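V-type ATP synthase alpha chain (Nanoarchaeum equitans Kin4-M, PDB 5BN3) is an archaeal A subunit of the rotary-ATPase alpha/beta family, with a P-loop domain that holds ADP and magnesium in a six-chain assembly. Local coordinates at residues A[138-143]-A[311-316]; A[248-253]-A[292-297]; A[307-312]-A[361-366]; A[319-324]-A[378-383]. One frame throughout, in Å; residues are numbered along the deposited sequence.

Contact 1. Residues A[138-143]-A[311-316]; sequences NGFEHR and QGYSVV
Phe140 and Tyr313 approach from opposite directions. Phe140 turns CG away from its own N (chi1 -174°), which brings CZ over one face of the tyrosine, near the rim and 3.5 Å from Tyr313 CE2; the rings are tilted by 44°, neither stacked nor edge-to-face. At the next residue, the centre of an inverse gamma turn, the Tyr313 hydroxyl donates a very short hydrogen bond, OH to Glu141 O 2.5 Å. The Glu141 carboxylate turns to its own strand instead, where OE1 takes Arg143 NE at 2.9 Å in the guanidinium plane. His142 brings its ring beside the Gln311 amide, while its ND1 bonds to Glu137 and its NE2 to Tyr307. Arg143 meets both Gln311 and Tyr313. Its backbone N reaches Gln311 OE1 at 3.0 Å from above the amide plane. The Arg143 guanidinium lies flat on the Tyr313 ring, on the face opposite Phe140, with the planes at 16°. From that stacked position NH1 donates to Gln311 O at 2.8 Å. Tyr313 is thus sandwiched between Phe140 and Arg143 and held at its hydroxyl. Gly312, with positive phi, closes helix 293-309 in a Schellman motif, and the arginine charge beside the helix's C-terminal end is probably favourable. The arrangement joins the barrel-sandwich domain to the nucleotide-binding domain of the alpha/beta family.

Contact 2. Residues A[248-253]-A[292-297]; sequences IGCGER and AAREAS
Ser297 OG donates to Arg294 O at 2.6 Å, a bond back to the preceding helical turn, and in doing so presents its CB and OG to Ile248 and Cys250. This is helix-on-sheet packing in the P-loop nucleotide-binding fold: helix 293-309 belongs to the beta-alpha-beta crossover from strand 280-285 to strand 314-320 and covers strand 244-250, which lies between those two. The short axes run nearly antiparallel, at 159° and 8.5 Å. Ile248 sends both CG2 and CD1 to the helix, each 3.7 Å from Ser297 O, with CG2 also beside the serine hydroxyl. The Cys250 sulfur points opposite the backbone N (chi1 -178°), which lays it alongside the helix, SG 3.8 Å from Arg294 CB and equally near the Arg294 carbonyl that Ser297 uses. No hydrogen bond crosses between the segments. The extended Arg294 chain runs past the end of the strand to a salt bridge with Glu327, and also bonds to the carbonyls of Arg324 and Ser287. Tyr256 of the neighbouring NEQ263 chain bonds to Gly251 O, placing this end at a subunit interface. Gly251, at positive phi and without a side chain, lets the arginine pass close by, its CA 3.8 Å from Arg294 NE.

Contact 3. Residues A[307-312]-A[361-366]; sequences YFRDQG and GRVRTL
The Arg309 guanidinium meets Val363 CG2 obliquely, while its edge is taken up by Asp310 and a water. Side-on, NE and NH2 both grip one oxygen, Asp310 OD1, the straighter bond being NH2 to OD1 at 3.0 Å on the syn side. NH1 donates to water 1 at 2.6 Å, and that water donates to Gly361 O, tying arginine to strand. A bend at chi3 (65°) turns the guanidinium back so that its NE/NH2 edge faces Asp310, and sets CD 3.6 Å from Val363 CG2, the two side chains crossing at about a right angle. Asp310 OD1 accepts a third bond from water 2, which receives Leu366 N in turn; OD2 pairs with Arg188. Further along the strand, the methyl of Thr365 presses on the helix end, CG2 lying 3.3 Å from Arg309 O. That carbonyl is already taken by Gly312 N, closing the type I turn from Arg309 to Gly312. The hydroxyl of Thr365 serves its own loop, bonding to Asn367 and Leu369. The contact thus lays the C-terminal end of helix 293-309 against strand 361-364, which runs antiparallel between strands 192-193 and 370-379, while Tyr307 and Phe308 on the same helix reach strand 140-145.

Contact 4. Residues A[319-324]-A[378-383]; sequences ADSTSR and AVSPPG
Ala319 and Ala378 form a backbone bond between strands 314-320 and 370-379, parallel neighbours in the core sheet of the P-loop domain, Ala378 N to Ala319 O at 2.9 Å. A second main-chain bond, Thr322 N to Ala378 O, crosses where the first strand gives way to helix 322-335. The turn between them carries a cis peptide between Asp320 and Ser321. Among hydroxyl bonds, Thr322 OG1 also donates to Ala378 O at 2.9 Å, so that one carbonyl is gripped by the threonine N and hydroxyl from opposite faces of its plane. Ser321 is the N-cap of the helix, its OG accepting from Ser323 N; that OG is hydrogen-bonded to Ser380 OG at 2.9 Å, either hydroxyl being able to donate. Ser323 OG, beside its backbone N at chi1 -59°, takes Ser380 N at 2.7 Å in a nearly straight bond. As for charge, the side chain of Asp320 comes within about 4 Å of a magnesium ion (nearest atoms) and bonds to Thr230 of the P-loop, consistent with the Walker B aspartate position. Arg324 pairs with Glu252 and makes cation-pi contacts with Tyr256 and Tyr297 of the neighbouring NEQ263 chain. Water 4 bridges Arg324 NH1 and Ser380 O. Van der Waals packing completes the joint: Ser380 CB sits over a face of the Arg324 guanidinium, 3.5 Å from NH2.

The four contacts fall into two pairs on one mixed sheet. Contacts 1 and 3, centres about 11 Å apart, share Gln311 and Gly312 where helix 293-309 turns into strand 314-320. Contacts 2 and 4, also about 11 Å apart, lie at the C-terminal ends of strands 244-250, 314-320 and 370-379, where backbone bonds from Asp320 to Ile248 and Cys250 join them. The pairs are separated by 24 to 29 Å between centres. Along the chain contact 2 is nested within contact 1, and contacts 3 and 4 alternate. Strand 314-320 therefore runs from the barrel-sandwich junction to the end near ADP and the NEQ263 chain.

Contact 1. Residues A[138-143]-A[311-316]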
loop_
_atom_site.group_PDB
_atom_site.type_symbol
_atom_site.label_atom_id
_atom_site.label_comp_id
_atom_site.label_asym_id
_atom_site.label_seq_id
_atom_site.Cartn_x
_atom_site.Cartn_y
_atom_site.Cartn_z
ATOM N N ASN A 138 54.751 -9.697 -6.924
ATOM C CA ASN A 138 54.709 -8.929 -8.172
ATOM C C ASN A 138 54.734 -7.410 -7.989
ATOM O O ASN A 138 53.946 -6.689 -8.600
ATOM C CB ASN A 138 53.518 -9.355 -9.040
ATOM C CG ASN A 138 53.649 -10.781 -9.549
ATOM O OD1 ASN A 138 54.374 -11.045 -10.510
ATOM N ND2 ASN A 138 52.941 -11.706 -8.912
ATOM N N GLY A 139 55.647 -6.933 -7.150
ATOM C CA GLY A 139 55.800 -5.507 -6.929
ATOM C C GLY A 139 55.198 -4.999 -5.632
ATOM O O GLY A 139 55.470 -3.870 -5.222
ATOM N N PHE A 140 54.378 -5.822 -4.987
ATOM C CA PHE A 140 53.778 -5.447 -3.712
ATOM C C PHE A 140 54.524 -6.088 -2.545
ATOM O O PHE A 140 54.783 -7.294 -2.553
ATOM C CB PHE A 140 52.302 -5.849 -3.673
ATOM C CG PHE A 140 51.578 -5.373 -2.446
ATOM C CD1 PHE A 140 51.057 -4.090 -2.388
ATOM C CD2 PHE A 140 51.412 -6.209 -1.351
ATOM C CE1 PHE A 140 50.390 -3.645 -1.261
ATOM C CE2 PHE A 140 50.746 -5.770 -0.218
ATOM C CZ PHE A 140 50.235 -4.486 -0.175
ATOM N N GLU A 141 54.865 -5.281 -1.543
ATOM C CA GLU A 141 55.521 -5.801 -0.348
ATOM C C GLU A 141 54.506 -6.453 0.593
ATOM O O GLU A 141 53.930 -5.798 1.464
ATOM C CB GLU A 141 56.293 -4.698 0.385
ATOM C CG GLU A 141 57.025 -5.189 1.628
ATOM C CD GLU A 141 57.662 -4.071 2.431
ATOM O OE1 GLU A 141 57.177 -3.789 3.547
ATOM O OE2 GLU A 141 58.658 -3.484 1.956
ATOM N N HIS A 142 54.288 -7.749 0.410
ATOM C CA HIS A 142 53.375 -8.486 1.272
ATOM C C HIS A 142 54.046 -8.746 2.612
ATOM O O HIS A 142 55.098 -9.387 2.680
ATOM C CB HIS A 142 52.971 -9.806 0.615
ATOM C CG HIS A 142 51.769 -10.449 1.236
ATOM N ND1 HIS A 142 50.733 -10.961 0.482
ATOM C CD2 HIS A 142 51.445 -10.677 2.528
ATOM C CE1 HIS A 142 49.820 -11.469 1.287
ATOM N NE2 HIS A 142 50.224 -11.313 2.534
ATOM N N ARG A 143 53.440 -8.239 3.678
ATOM C CA ARG A 143 53.992 -8.407 5.011
ATOM C C ARG A 143 53.422 -9.644 5.691
ATOM O O ARG A 143 52.214 -9.753 5.910
ATOM C CB ARG A 143 53.754 -7.144 5.843
ATOM C CG ARG A 143 54.566 -5.958 5.331
ATOM C CD ARG A 143 54.022 -4.623 5.798
ATOM N NE ARG A 143 54.723 -3.512 5.154
ATOM C CZ ARG A 143 54.331 -2.242 5.204
ATOM N NH1 ARG A 143 53.234 -1.906 5.868
ATOM N NH2 ARG A 143 55.034 -1.307 4.583
ATOM N N GLN A 311 48.488 -5.352 8.079
ATOM C CA GLN A 311 49.875 -5.208 7.647
ATOM C C GLN A 311 50.291 -3.742 7.654
ATOM O O GLN A 311 51.437 -3.413 7.347
ATOM C CB GLN A 311 50.072 -5.797 6.244
ATOM C CG GLN A 311 49.782 -7.288 6.137
ATOM C CD GLN A 311 49.892 -7.807 4.716
ATOM O OE1 GLN A 311 50.649 -7.274 3.901
ATOM N NE2 GLN A 311 49.126 -8.848 4.408
ATOM N N GLY A 312 49.357 -2.861 7.998
ATOM C CA GLY A 312 49.640 -1.437 8.031
ATOM C C GLY A 312 49.416 -0.795 6.677
ATOM O O GLY A 312 50.079 0.180 6.319
ATOM N N TYR A 313 48.472 -1.345 5.921
ATOM C CA TYR A 313 48.152 -0.819 4.601
ATOM C C TYR A 313 46.761 -0.189 4.572
ATOM O O TYR A 313 45.934 -0.431 5.455
ATOM C CB TYR A 313 48.244 -1.926 3.545
ATOM C CG TYR A 313 49.658 -2.327 3.178
ATOM C CD1 TYR A 313 50.524 -1.419 2.586
ATOM C CD2 TYR A 313 50.113 -3.618 3.393
ATOM C CE1 TYR A 313 51.813 -1.781 2.237
ATOM C CE2 TYR A 313 51.401 -3.992 3.048
ATOM C CZ TYR A 313 52.246 -3.068 2.470
ATOM O OH TYR A 313 53.526 -3.426 2.120
ATOM N N SER A 314 46.512 0.629 3.553
ATOM C CA SER A 314 45.183 1.184 3.328
ATOM C C SER A 314 44.472 0.320 2.294
ATOM O O SER A 314 45.038 -0.012 1.249
ATOM C CB SER A 314 45.268 2.634 2.850
ATOM O OG SER A 314 45.879 2.722 1.578
ATOM N N VAL A 315 43.236 -0.061 2.606
ATOM C CA VAL A 315 42.474 -0.984 1.776
ATOM C C VAL A 315 41.101 -0.388 1.480
ATOM O O VAL A 315 40.525 0.311 2.320
ATOM C CB VAL A 315 42.280 -2.337 2.501
ATOM C CG1 VAL A 315 41.612 -3.357 1.586
ATOM C CG2 VAL A 315 43.607 -2.873 2.991
ATOM N N VAL A 316 40.590 -0.642 0.279
ATOM C CA VAL A 316 39.201 -0.326 -0.031
ATOM C C VAL A 316 38.461 -1.577 -0.489
ATOM O O VAL A 316 38.969 -2.348 -1.304
ATOM C CB VAL A 316 39.066 0.813 -1.076
ATOM C CG1 VAL A 316 39.853 0.492 -2.327
ATOM C CG2 VAL A 316 37.603 1.063 -1.415
#

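Contact 2. Residues A[248-253]-A[292-297]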
loop_
_atom_site.group_PDB
_atom_site.type_symbol
_atom_site.label_atom_id
_atom_site.label_comp_id
_atom_site.label_asym_id
_atom_site.label_seq_id
_atom_site.Cartn_x
_atom_site.Cartn_y
_atom_site.Cartn_z
ATOM N N ILE A 248 34.172 -6.956 -4.614
ATOM C CA ILE A 248 33.262 -8.070 -4.392
ATOM C C ILE A 248 32.064 -7.991 -5.330
ATOM O O ILE A 248 31.206 -7.116 -5.188
ATOM C CB ILE A 248 32.751 -8.111 -2.937
ATOM C CG1 ILE A 248 33.914 -7.952 -1.954
ATOM C CG2 ILE A 248 32.003 -9.408 -2.674
ATOM C CD1 ILE A 248 33.489 -7.980 -0.496
ATOM N N GLY A 249 32.014 -8.904 -6.294
ATOM C CA GLY A 249 30.844 -9.045 -7.138
ATOM C C GLY A 249 29.839 -9.943 -6.448
ATOM O O GLY A 249 29.893 -11.167 -6.582
ATOM N N CYS A 250 28.926 -9.330 -5.701
ATOM C CA CYS A 250 27.945 -10.071 -4.922
ATOM C C CYS A 250 26.617 -10.161 -5.668
ATOM O O CYS A 250 25.824 -9.221 -5.649
ATOM C CB CYS A 250 27.750 -9.405 -3.558
ATOM S SG CYS A 250 26.589 -10.241 -2.450
ATOM N N GLY A 251 26.391 -11.293 -6.332
ATOM C CA GLY A 251 25.130 -11.560 -7.001
ATOM C C GLY A 251 24.854 -10.722 -8.236
ATOM O O GLY A 251 23.692 -10.481 -8.564
ATOM N N GLU A 252 25.908 -10.287 -8.925
ATOM C CA GLU A 252 25.748 -9.490 -10.145
ATOM C C GLU A 252 26.180 -10.241 -11.406
ATOM O O GLU A 252 26.283 -11.468 -11.393
ATOM C CB GLU A 252 26.496 -8.159 -10.028
ATOM C CG GLU A 252 25.916 -7.218 -8.983
ATOM C CD GLU A 252 24.505 -6.769 -9.314
ATOM O OE1 GLU A 252 24.232 -6.474 -10.497
ATOM O OE2 GLU A 252 23.663 -6.712 -8.392
ATOM N N ARG A 253 26.426 -9.504 -12.489
ATOM C CA ARG A 253 26.687 -10.113 -13.798
ATOM C C ARG A 253 28.083 -10.720 -13.928
ATOM O O ARG A 253 29.072 -10.137 -13.475
ATOM C CB ARG A 253 26.462 -9.096 -14.926
ATOM C CG ARG A 253 25.042 -8.538 -14.985
ATOM C CD ARG A 253 24.868 -7.521 -16.109
ATOM N NE ARG A 253 23.551 -6.886 -16.053
ATOM C CZ ARG A 253 23.283 -5.777 -15.370
ATOM N NH1 ARG A 253 24.244 -5.165 -14.694
ATOM N NH2 ARG A 253 22.058 -5.274 -15.367
ATOM N N ALA A 292 23.479 -18.715 -1.206
ATOM C CA ALA A 292 24.062 -18.621 0.131
ATOM C C ALA A 292 25.524 -18.181 0.098
ATOM O O ALA A 292 26.043 -17.644 1.078
ATOM C CB ALA A 292 23.919 -19.943 0.861
ATOM N N ALA A 293 26.186 -18.412 -1.028
ATOM C CA ALA A 293 27.584 -18.031 -1.176
ATOM C C ALA A 293 27.755 -16.517 -1.314
ATOM O O ALA A 293 28.875 -16.008 -1.245
ATOM C CB ALA A 293 28.201 -18.748 -2.355
ATOM N N ARG A 294 26.649 -15.803 -1.520
ATOM C CA ARG A 294 26.674 -14.340 -1.524
ATOM C C ARG A 294 27.042 -13.814 -0.148
ATOM O O ARG A 294 27.811 -12.862 -0.023
ATOM C CB ARG A 294 25.311 -13.769 -1.924
ATOM C CG ARG A 294 24.897 -14.040 -3.353
ATOM C CD ARG A 294 23.562 -13.388 -3.655
ATOM N NE ARG A 294 22.990 -13.882 -4.905
ATOM C CZ ARG A 294 21.759 -13.611 -5.321
ATOM N NH1 ARG A 294 20.965 -12.845 -4.587
ATOM N NH2 ARG A 294 21.326 -14.108 -6.467
ATOM N N GLU A 295 26.471 -14.423 0.887
ATOM C CA GLU A 295 26.801 -14.041 2.254
ATOM C C GLU A 295 28.268 -14.332 2.524
ATOM O O GLU A 295 28.975 -13.515 3.113
ATOM C CB GLU A 295 25.920 -14.780 3.266
ATOM C CG GLU A 295 26.342 -14.543 4.706
ATOM C CD GLU A 295 25.267 -14.900 5.709
ATOM O OE1 GLU A 295 25.026 -16.106 5.931
ATOM O OE2 GLU A 295 24.671 -13.969 6.290
ATOM N N ALA A 296 28.725 -15.493 2.070
ATOM C CA ALA A 296 30.117 -15.883 2.251
ATOM C C ALA A 296 31.064 -14.885 1.591
ATOM O O ALA A 296 32.078 -14.510 2.174
ATOM C CB ALA A 296 30.349 -17.275 1.702
ATOM N N SER A 297 30.720 -14.446 0.384
ATOM C CA SER A 297 31.569 -13.518 -0.366
ATOM C C SER A 297 31.755 -12.178 0.352
ATOM O O SER A 297 32.819 -11.562 0.263
ATOM C CB SER A 297 30.995 -13.281 -1.763
ATOM O OG SER A 297 29.810 -12.508 -1.701
#

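Contact 3. Residues A[307-312]-A[361-366]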
loop_
_atom_site.group_PDB
_atom_site.type_symbol
_atom_site.label_atom_id
_atom_site.label_comp_id
_atom_site.label_asym_id
_atom_site.label_seq_id
_atom_site.Cartn_x
_atom_site.Cartn_y
_atom_site.Cartn_z
ATOM N N TYR A 307 42.848 -8.221 6.787
ATOM C CA TYR A 307 44.166 -8.852 6.757
ATOM C C TYR A 307 45.239 -7.911 6.222
ATOM O O TYR A 307 46.319 -7.792 6.800
ATOM C CB TYR A 307 44.115 -10.140 5.926
ATOM C CG TYR A 307 45.464 -10.757 5.631
ATOM C CD1 TYR A 307 46.243 -11.296 6.645
ATOM C CD2 TYR A 307 45.949 -10.820 4.332
ATOM C CE1 TYR A 307 47.475 -11.868 6.373
ATOM C CE2 TYR A 307 47.178 -11.388 4.052
ATOM C CZ TYR A 307 47.934 -11.910 5.076
ATOM O OH TYR A 307 49.156 -12.476 4.800
ATOM N N PHE A 308 44.942 -7.238 5.118
ATOM C CA PHE A 308 45.899 -6.296 4.548
ATOM C C PHE A 308 45.962 -5.013 5.373
ATOM O O PHE A 308 47.002 -4.354 5.431
ATOM C CB PHE A 308 45.572 -6.011 3.082
ATOM C CG PHE A 308 46.013 -7.099 2.144
ATOM C CD1 PHE A 308 47.337 -7.184 1.737
ATOM C CD2 PHE A 308 45.108 -8.038 1.669
ATOM C CE1 PHE A 308 47.752 -8.185 0.873
ATOM C CE2 PHE A 308 45.515 -9.040 0.804
ATOM C CZ PHE A 308 46.840 -9.114 0.406
ATOM N N ARG A 309 44.850 -4.667 6.016
ATOM C CA ARG A 309 44.827 -3.561 6.968
ATOM C C ARG A 309 45.791 -3.834 8.120
ATOM O O ARG A 309 46.503 -2.937 8.577
ATOM C CB ARG A 309 43.411 -3.363 7.514
ATOM C CG ARG A 309 43.300 -2.296 8.598
ATOM C CD ARG A 309 42.093 -2.550 9.480
ATOM N NE ARG A 309 42.239 -3.791 10.240
ATOM C CZ ARG A 309 41.282 -4.333 10.986
ATOM N NH1 ARG A 309 40.095 -3.748 11.077
ATOM N NH2 ARG A 309 41.510 -5.466 11.636
ATOM N N ASP A 310 45.817 -5.081 8.579
ATOM C CA ASP A 310 46.669 -5.475 9.699
ATOM C C ASP A 310 48.162 -5.399 9.367
ATOM O O ASP A 310 49.004 -5.384 10.265
ATOM C CB ASP A 310 46.300 -6.887 10.168
ATOM C CG ASP A 310 44.926 -6.954 10.805
ATOM O OD1 ASP A 310 44.407 -5.902 11.239
ATOM O OD2 ASP A 310 44.368 -8.070 10.884
ATOM N N GLN A 311 48.488 -5.352 8.079
ATOM C CA GLN A 311 49.875 -5.208 7.647
ATOM C C GLN A 311 50.291 -3.742 7.654
ATOM O O GLN A 311 51.437 -3.413 7.347
ATOM C CB GLN A 311 50.072 -5.797 6.244
ATOM C CG GLN A 311 49.782 -7.288 6.137
ATOM C CD GLN A 311 49.892 -7.807 4.716
ATOM O OE1 GLN A 311 50.649 -7.274 3.901
ATOM N NE2 GLN A 311 49.126 -8.848 4.408
ATOM N N GLY A 312 49.357 -2.861 7.998
ATOM C CA GLY A 312 49.640 -1.437 8.031
ATOM C C GLY A 312 49.416 -0.795 6.677
ATOM O O GLY A 312 50.079 0.180 6.319
ATOM N N GLY A 361 37.087 1.140 9.060
ATOM C CA GLY A 361 37.707 1.997 10.051
ATOM C C GLY A 361 39.209 2.084 9.913
ATOM O O GLY A 361 39.843 1.206 9.325
ATOM N N ARG A 362 39.772 3.159 10.451
ATOM C CA ARG A 362 41.213 3.329 10.528
ATOM C C ARG A 362 41.656 2.902 11.925
ATOM O O ARG A 362 41.054 3.307 12.921
ATOM C CB ARG A 362 41.568 4.795 10.273
ATOM C CG ARG A 362 43.049 5.111 10.307
ATOM C CD ARG A 362 43.305 6.510 9.774
ATOM N NE ARG A 362 43.760 7.431 10.811
ATOM C CZ ARG A 362 45.034 7.611 11.139
ATOM N NH1 ARG A 362 45.983 6.924 10.519
ATOM N NH2 ARG A 362 45.358 8.473 12.091
ATOM N N VAL A 363 42.684 2.061 12.004
ATOM C CA VAL A 363 43.061 1.477 13.289
ATOM C C VAL A 363 44.560 1.496 13.559
ATOM O O VAL A 363 45.374 1.648 12.644
ATOM C CB VAL A 363 42.584 0.005 13.413
ATOM C CG1 VAL A 363 41.086 -0.107 13.200
ATOM C CG2 VAL A 363 43.322 -0.877 12.419
ATOM N N ARG A 364 44.908 1.350 14.832
ATOM C CA ARG A 364 46.259 0.989 15.222
ATOM C C ARG A 364 46.308 -0.536 15.217
ATOM O O ARG A 364 45.575 -1.187 15.965
ATOM C CB ARG A 364 46.570 1.514 16.623
ATOM C CG ARG A 364 48.016 1.333 17.049
ATOM C CD ARG A 364 48.937 2.243 16.254
ATOM N NE ARG A 364 48.631 3.654 16.479
ATOM C CZ ARG A 364 49.188 4.660 15.811
ATOM N NH1 ARG A 364 50.084 4.417 14.867
ATOM N NH2 ARG A 364 48.845 5.911 16.087
ATOM N N THR A 365 47.150 -1.105 14.359
ATOM C CA THR A 365 47.238 -2.557 14.216
ATOM C C THR A 365 47.896 -3.213 15.426
ATOM O O THR A 365 48.452 -2.529 16.282
ATOM C CB THR A 365 48.016 -2.951 12.947
ATOM O OG1 THR A 365 49.383 -2.542 13.073
ATOM C CG2 THR A 365 47.405 -2.294 11.723
ATOM N N LEU A 366 47.831 -4.541 15.489
ATOM C CA LEU A 366 48.456 -5.291 16.575
ATOM C C LEU A 366 49.969 -5.083 16.600
ATOM O O LEU A 366 50.596 -5.181 17.655
ATOM C CB LEU A 366 48.125 -6.785 16.468
ATOM C CG LEU A 366 46.682 -7.199 16.770
ATOM C CD1 LEU A 366 46.516 -8.714 16.755
ATOM C CD2 LEU A 366 46.256 -6.639 18.111
HETATM O O HOH W 1 39.096 -1.549 10.101
HETATM O O HOH W 2 45.280 -5.389 13.629
#

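Contact 4. Residues A[319-324]-A[378-383]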
loop_
_atom_site.group_PDB
_atom_site.type_symbol
_atom_site.label_atom_id
_atom_site.label_comp_id
_atom_site.label_asym_id
_atom_site.label_seq_id
_atom_site.Cartn_x
_atom_site.Cartn_y
_atom_site.Cartn_z
ATOM N N ALA A 319 31.604 -3.385 -2.631
ATOM C CA ALA A 319 30.631 -4.478 -2.621
ATOM C C ALA A 319 29.440 -4.175 -3.527
ATOM O O ALA A 319 28.658 -3.265 -3.250
ATOM C CB ALA A 319 30.164 -4.762 -1.204
ATOM N N ASP A 320 29.303 -4.958 -4.594
ATOM C CA ASP A 320 28.291 -4.737 -5.624
ATOM C C ASP A 320 27.600 -6.066 -5.930
ATOM O O ASP A 320 28.164 -6.900 -6.633
ATOM C CB ASP A 320 28.984 -4.195 -6.885
ATOM C CG ASP A 320 28.021 -3.924 -8.028
ATOM O OD1 ASP A 320 26.813 -3.728 -7.777
ATOM O OD2 ASP A 320 28.480 -3.890 -9.193
ATOM N N SER A 321 26.391 -6.283 -5.414
ATOM C CA SER A 321 25.641 -5.307 -4.629
ATOM C C SER A 321 25.152 -5.921 -3.316
ATOM O O SER A 321 24.854 -7.116 -3.257
ATOM C CB SER A 321 24.446 -4.807 -5.446
ATOM O OG SER A 321 23.389 -4.386 -4.606
ATOM N N THR A 322 25.053 -5.103 -2.270
ATOM C CA THR A 322 24.642 -5.589 -0.949
ATOM C C THR A 322 23.187 -6.051 -0.884
ATOM O O THR A 322 22.817 -6.832 -0.010
ATOM C CB THR A 322 24.892 -4.540 0.154
ATOM O OG1 THR A 322 24.117 -3.364 -0.112
ATOM C CG2 THR A 322 26.364 -4.179 0.213
ATOM N N SER A 323 22.365 -5.566 -1.806
ATOM C CA SER A 323 20.976 -6.002 -1.889
ATOM C C SER A 323 20.846 -7.498 -2.199
ATOM O O SER A 323 19.879 -8.140 -1.791
ATOM C CB SER A 323 20.224 -5.185 -2.940
ATOM O OG SER A 323 20.265 -3.807 -2.625
ATOM N N ARG A 324 21.820 -8.048 -2.919
ATOM C CA ARG A 324 21.790 -9.462 -3.289
ATOM C C ARG A 324 22.079 -10.337 -2.073
ATOM O O ARG A 324 21.551 -11.442 -1.948
ATOM C CB ARG A 324 22.802 -9.749 -4.403
ATOM C CG ARG A 324 22.691 -8.815 -5.603
ATOM C CD ARG A 324 21.272 -8.747 -6.130
ATOM N NE ARG A 324 21.138 -7.725 -7.163
ATOM C CZ ARG A 324 20.032 -7.022 -7.382
ATOM N NH1 ARG A 324 18.954 -7.226 -6.638
ATOM N NH2 ARG A 324 20.008 -6.111 -8.344
ATOM N N ALA A 378 27.320 -0.802 -2.708
ATOM C CA ALA A 378 26.260 -0.486 -3.658
ATOM C C ALA A 378 24.946 -1.103 -3.182
ATOM O O ALA A 378 24.936 -2.186 -2.592
ATOM C CB ALA A 378 26.616 -0.994 -5.037
ATOM N N VAL A 379 23.840 -0.405 -3.421
ATOM C CA VAL A 379 22.522 -0.902 -3.042
ATOM C C VAL A 379 21.597 -0.843 -4.250
ATOM O O VAL A 379 21.645 0.114 -5.021
ATOM C CB VAL A 379 21.910 -0.077 -1.887
ATOM C CG1 VAL A 379 20.662 -0.763 -1.348
ATOM C CG2 VAL A 379 22.914 0.109 -0.772
ATOM N N SER A 380 20.762 -1.863 -4.417
ATOM C CA SER A 380 19.881 -1.949 -5.576
ATOM C C SER A 380 18.409 -1.937 -5.177
ATOM O O SER A 380 17.742 -2.970 -5.239
ATOM C CB SER A 380 20.176 -3.219 -6.373
ATOM O OG SER A 380 21.555 -3.344 -6.656
ATOM N N PRO A 381 17.890 -0.764 -4.782
ATOM C CA PRO A 381 16.502 -0.656 -4.317
ATOM C C PRO A 381 15.494 -1.001 -5.408
ATOM O O PRO A 381 15.619 -0.522 -6.538
ATOM C CB PRO A 381 16.374 0.823 -3.937
ATOM C CG PRO A 381 17.400 1.517 -4.769
ATOM C CD PRO A 381 18.551 0.553 -4.845
ATOM N N PRO A 382 14.504 -1.837 -5.071
ATOM C CA PRO A 382 13.468 -2.221 -6.035
ATOM C C PRO A 382 12.728 -0.989 -6.541
ATOM O O PRO A 382 12.258 -0.189 -5.727
ATOM C CB PRO A 382 12.524 -3.092 -5.201
ATOM C CG PRO A 382 13.369 -3.614 -4.085
ATOM C CD PRO A 382 14.334 -2.509 -3.769
ATOM N N GLY A 383 12.649 -0.824 -7.858
ATOM C CA GLY A 383 11.949 0.303 -8.450
ATOM C C GLY A 383 12.591 1.655 -8.190
ATOM O O GLY A 383 11.985 2.694 -8.458
HETATM O O HOH W 3 17.745 -3.209 -1.791
HETATM O O HOH W 4 16.812 -5.226 -6.550
#